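Local coordinates for protein disulfide isomerase (Salmonella enterica subsp. enterica serovar Typhimurium, PDB 3L9U) that probably introduces disulfide bonds into other proteins by passing on its own redox-active disulfide, as the DsbL member of a redox system with DsbI, at residues Ser4-Glu8 with Gly9-Met13; Cys34-Cys37 with Tyr38-Asp41. All blocks are in the same frame, centred on the assembly; numbering follows the deposited sequence. Where two conformers were deposited one is given.

Contact 1: Ser4-Glu8 with Gly9-Met13; sequences SAFTE and GTDYM
Asp11 and Thr7 grip each other twice across a tight bend. Asp11 N donates to Thr7 O (2.8 Å), lying in the carbonyl plane, and Asp11 OD2 takes the Thr7 N-H through its anti lone pair (N to OD2 2.7 Å). Because Asp11 CG stands beside its own backbone N (chi1 -61°), the carboxylate folds back toward Thr7. It also meets the rim of the Phe6 ring, with OD2 3.7 Å from CD1 and the two planes nearly perpendicular (88°).

Thr7 O has a second donor, Thr10 N at 3.1 Å, which sits above the carbonyl plane. This bond closes a type II beta-turn whose Gly9 has the positive phi that favours glycine. With CG between its own N and carbonyl carbon (chi1 66°), Tyr12 lays its ring along the Glu8 backbone. Glu8 CA rests over one face, 4.0 Å from the ring centroid, in a CH-pi contact, and CE1 of Tyr12 reaches Glu8 N at 3.6 Å. A water links Tyr12 OH to Phe6 O; another joins Glu8 O to Thr10 OG1.

Gly9 N donates to Tyr12 O (2.8 Å), tying the turn to edge strand 12-14, while Phe6 and Tyr12 lean on helix 187-198. One carbonyl serving two amides and a carboxylate taking a third pin the bend; Phe6 N and Thr10 O bond Glu196 and Asn183 outside it.

Contact 2: Cys34-Cys37 with Tyr38-Asp41; sequences CPFC and YKYD
Lys39 and Phe36 run side by side on the outside of the first turns of helix 35-43, both leading the same way. The lysine begins with CB lodged against the preceding turn, 3.6 Å from Phe36 O and close to Pro35 O as well. CG, anti to the backbone N (chi1 -173°), carries the chain outward until CD meets the edge of the Phe36 ring, nearly in its plane and 3.7 Å from CD1. Beyond CD the chain draws away from the ring: CE is already farther off, and a bend at chi4 (66°) leaves NZ 5.5 Å from Phe36 CE1. The ring is therefore touched by the aliphatic part of the chain and not by the ammonium group.

These residues stand where a thioredoxin-fold oxidoreductase carries its CxxC motif. Cys34 occupies the N-cap, and its SG is joined to SG of Cys37 (2.0 Å) in the redox-active disulfide, one turn apart at the helix start. Cys34 O opens the run of helical i to i+4 bonds by accepting Tyr38 N at 3.2 Å, and Pro35 O and Phe36 O continue it to the amides of Lys39 and Tyr40.

Tyr40 turns its ring edge to Phe36 O, with CD1 3.3 Å from that oxygen, so one carbonyl meets both the amide and the ring of the same residue. Tyr38 leads away, stacking on Tyr106 and bonding Asp111 through OH. On the buried side, Cys37 O receives Asp41 N at 2.8 Å and has Asp41 CB at 3.2 Å, while the Asp41 carboxylate forms salt bridges to Lys28 and Lys102 and a hydrogen bond with Tyr106.

Overall arrangement
Contact 1 is a surface turn near the N-terminus, and contact 2 is a partly buried helix start closer to the centre of the molecule; their centres lie 23 Å apart and their nearest atoms about 11 Å, so neither touches the other. They share no element: contact 1 feeds strand 12-14, at one edge of the sheet, beside helix 187-198, whereas contact 2 occupies helix 35-43, which follows strand 25-30 within the sheet and faces helix 97-111. Their chemistry follows suit. Residues 4-13 rely on a side-chain acceptor, a shared carbonyl and bridging waters, while residues 34-41 combine regular helical bonding with a covalent sulfur link and a buried carboxylate paired with lysines.

Contact 1: Ser4-Glu8 with Gly9-Met13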
loop_
_atom_site.group_PDB
_atom_site.type_symbol
_atom_site.label_atom_id
_atom_site.label_comp_id
_atom_site.label_asym_id
_atom_site.label_seq_id
_atom_site.Cartn_x
_atom_site.Cartn_y
_atom_site.Cartn_z
ATOM N N SER A 4 -6.138 -1.343 -27.383
ATOM C CA SER A 4 -5.261 -1.895 -26.354
ATOM C C SER A 4 -3.828 -1.496 -26.709
ATOM O O SER A 4 -3.339 -1.764 -27.810
ATOM C CB SER A 4 -5.414 -3.411 -26.217
ATOM O OG SER A 4 -6.362 -3.736 -25.193
ATOM N N ALA A 5 -3.172 -0.827 -25.774
ATOM C CA ALA A 5 -1.921 -0.149 -26.062
ATOM C C ALA A 5 -0.713 -0.775 -25.381
ATOM O O ALA A 5 0.426 -0.444 -25.712
ATOM C CB ALA A 5 -2.035 1.319 -25.671
ATOM N N PHE A 6 -0.951 -1.674 -24.432
ATOM C CA PHE A 6 0.143 -2.167 -23.595
ATOM C C PHE A 6 0.445 -3.643 -23.800
ATOM O O PHE A 6 -0.389 -4.400 -24.302
ATOM C CB PHE A 6 -0.119 -1.822 -22.133
ATOM C CG PHE A 6 -0.212 -0.348 -21.897
ATOM C CD1 PHE A 6 0.934 0.398 -21.673
ATOM C CD2 PHE A 6 -1.435 0.304 -21.950
ATOM C CE1 PHE A 6 0.863 1.764 -21.478
ATOM C CE2 PHE A 6 -1.513 1.671 -21.758
ATOM C CZ PHE A 6 -0.361 2.403 -21.520
ATOM N N THR A 7 1.652 -4.032 -23.409
ATOM C CA THR A 7 2.249 -5.280 -23.854
ATOM C C THR A 7 2.539 -6.261 -22.718
ATOM O O THR A 7 3.315 -5.979 -21.807
ATOM C CB THR A 7 3.561 -4.993 -24.636
ATOM O OG1 THR A 7 3.285 -4.082 -25.708
ATOM C CG2 THR A 7 4.140 -6.268 -25.201
ATOM N N GLU A 8 1.904 -7.421 -22.788
ATOM C CA GLU A 8 2.179 -8.502 -21.861
ATOM C C GLU A 8 3.668 -8.866 -21.879
ATOM O O GLU A 8 4.255 -9.053 -22.945
ATOM C CB GLU A 8 1.341 -9.717 -22.252
ATOM C CG GLU A 8 1.587 -10.915 -21.398
ATOM C CD GLU A 8 0.798 -12.124 -21.852
ATOM O OE1 GLU A 8 0.384 -12.190 -23.031
ATOM O OE2 GLU A 8 0.599 -13.011 -21.014
ATOM N N GLY A 9 4.274 -8.955 -20.698
ATOM C CA GLY A 9 5.674 -9.325 -20.579
ATOM C C GLY A 9 6.599 -8.124 -20.517
ATOM O O GLY A 9 7.773 -8.242 -20.163
ATOM N N THR A 10 6.070 -6.959 -20.868
ATOM C CA THR A 10 6.838 -5.726 -20.786
ATOM C C THR A 10 6.178 -4.749 -19.828
ATOM O O THR A 10 6.780 -4.318 -18.846
ATOM C CB THR A 10 6.984 -5.062 -22.163
ATOM O OG1 THR A 10 7.745 -5.919 -23.027
ATOM C CG2 THR A 10 7.693 -3.723 -22.029
ATOM N N ASP A 11 4.925 -4.409 -20.106
ATOM C CA ASP A 11 4.214 -3.449 -19.259
ATOM C C ASP A 11 3.588 -4.105 -18.036
ATOM O O ASP A 11 3.488 -3.490 -16.974
ATOM C CB ASP A 11 3.156 -2.715 -20.076
ATOM C CG ASP A 11 3.763 -1.939 -21.221
ATOM O OD1 ASP A 11 4.587 -1.035 -20.958
ATOM O OD2 ASP A 11 3.420 -2.236 -22.379
ATOM N N TYR A 12 3.176 -5.359 -18.187
ATOM C CA TYR A 12 2.496 -6.066 -17.109
ATOM C C TYR A 12 2.627 -7.565 -17.319
ATOM O O TYR A 12 3.056 -8.011 -18.375
ATOM C CB TYR A 12 1.008 -5.689 -17.084
ATOM C CG TYR A 12 0.254 -6.169 -18.308
ATOM C CD1 TYR A 12 0.207 -5.395 -19.464
ATOM C CD2 TYR A 12 -0.384 -7.414 -18.321
ATOM C CE1 TYR A 12 -0.469 -5.832 -20.591
ATOM C CE2 TYR A 12 -1.063 -7.856 -19.447
ATOM C CZ TYR A 12 -1.101 -7.059 -20.577
ATOM O OH TYR A 12 -1.772 -7.488 -21.706
ATOM N N MET A 13 2.223 -8.331 -16.321
ATOM C CA MET A 13 2.162 -9.769 -16.461
ATOM C C MET A 13 0.960 -10.273 -15.686
ATOM O O MET A 13 0.434 -9.583 -14.813
ATOM C CB MET A 13 3.432 -10.404 -15.913
ATOM C CG MET A 13 3.676 -10.046 -14.463
ATOM S SD MET A 13 5.082 -10.909 -13.757
ATOM C CE MET A 13 4.759 -12.591 -14.274
HETATM O O HOH W 1 -1.880 -6.395 -24.245
HETATM O O HOH W 2 6.755 -8.310 -23.906
#

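Contact 2: Cys34-Cys37 with Tyr38-Asp41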
loop_
_atom_site.group_PDB
_atom_site.type_symbol
_atom_site.label_atom_id
_atom_site.label_comp_id
_atom_site.label_asym_id
_atom_site.label_seq_id
_atom_site.Cartn_x
_atom_site.Cartn_y
_atom_site.Cartn_z
ATOM N N CYS A 34 10.830 0.550 2.167
ATOM C CA CYS A 34 11.114 0.467 0.737
ATOM C C CYS A 34 11.323 1.874 0.135
ATOM O O CYS A 34 10.378 2.650 0.068
ATOM C CB CYS A 34 9.919 -0.280 0.104
ATOM S SG CYS A 34 9.541 -0.152 -1.673
ATOM N N PRO A 35 12.548 2.203 -0.315
ATOM C CA PRO A 35 12.811 3.560 -0.819
ATOM C C PRO A 35 11.984 3.922 -2.052
ATOM O O PRO A 35 11.509 5.051 -2.159
ATOM C CB PRO A 35 14.300 3.527 -1.179
ATOM C CG PRO A 35 14.855 2.365 -0.454
ATOM C CD PRO A 35 13.756 1.365 -0.313
ATOM N N PHE A 36 11.829 2.986 -2.980
ATOM C CA PHE A 36 11.044 3.279 -4.170
ATOM C C PHE A 36 9.555 3.408 -3.844
ATOM O O PHE A 36 8.820 4.125 -4.533
ATOM C CB PHE A 36 11.310 2.268 -5.292
ATOM C CG PHE A 36 12.572 2.547 -6.062
ATOM C CD1 PHE A 36 12.856 3.826 -6.505
ATOM C CD2 PHE A 36 13.464 1.533 -6.350
ATOM C CE1 PHE A 36 14.014 4.092 -7.217
ATOM C CE2 PHE A 36 14.621 1.786 -7.066
ATOM C CZ PHE A 36 14.895 3.069 -7.497
ATOM N N CYS A 37 9.098 2.732 -2.794
ATOM C CA CYS A 37 7.717 2.897 -2.355
ATOM C C CYS A 37 7.494 4.343 -1.929
ATOM O O CYS A 37 6.504 4.960 -2.301
ATOM C CB CYS A 37 7.391 1.938 -1.208
ATOM S SG CYS A 37 7.538 0.196 -1.679
ATOM N N TYR A 38 8.437 4.876 -1.153
ATOM C CA TYR A 38 8.406 6.269 -0.721
ATOM C C TYR A 38 8.388 7.191 -1.952
ATOM O O TYR A 38 7.530 8.074 -2.070
ATOM C CB TYR A 38 9.649 6.546 0.131
ATOM C CG TYR A 38 9.726 7.894 0.827
ATOM C CD1 TYR A 38 8.603 8.712 0.973
ATOM C CD2 TYR A 38 10.932 8.338 1.366
ATOM C CE1 TYR A 38 8.696 9.943 1.631
ATOM C CE2 TYR A 38 11.026 9.555 2.022
ATOM C CZ TYR A 38 9.908 10.343 2.164
ATOM O OH TYR A 38 10.013 11.545 2.823
ATOM N N LYS A 39 9.330 6.979 -2.869
ATOM C CA LYS A 39 9.416 7.785 -4.087
ATOM C C LYS A 39 8.094 7.807 -4.856
ATOM O O LYS A 39 7.583 8.872 -5.242
ATOM C CB LYS A 39 10.528 7.234 -4.985
ATOM C CG LYS A 39 10.829 8.076 -6.212
ATOM C CD LYS A 39 11.834 7.374 -7.126
ATOM C CE LYS A 39 12.210 8.244 -8.322
ATOM N NZ LYS A 39 12.952 9.481 -7.929
ATOM N N TYR A 40 7.546 6.627 -5.103
ATOM C CA TYR A 40 6.294 6.538 -5.843
ATOM C C TYR A 40 5.113 7.108 -5.050
ATOM O O TYR A 40 4.217 7.716 -5.625
ATOM C CB TYR A 40 6.022 5.095 -6.299
ATOM C CG TYR A 40 6.695 4.762 -7.611
ATOM C CD1 TYR A 40 8.057 4.497 -7.672
ATOM C CD2 TYR A 40 5.968 4.732 -8.795
ATOM C CE1 TYR A 40 8.680 4.214 -8.876
ATOM C CE2 TYR A 40 6.575 4.457 -9.999
ATOM C CZ TYR A 40 7.933 4.190 -10.034
ATOM O OH TYR A 40 8.535 3.908 -11.239
ATOM N N ASP A 41 5.106 6.911 -3.733
ATOM C CA ASP A 41 4.024 7.455 -2.908
ATOM C C ASP A 41 4.013 8.989 -2.940
ATOM O O ASP A 41 2.950 9.613 -2.897
ATOM C CB ASP A 41 4.118 6.930 -1.464
ATOM C CG ASP A 41 2.922 6.081 -1.067
ATOM O OD1 ASP A 41 1.776 6.551 -1.263
ATOM O OD2 ASP A 41 3.126 4.953 -0.548
#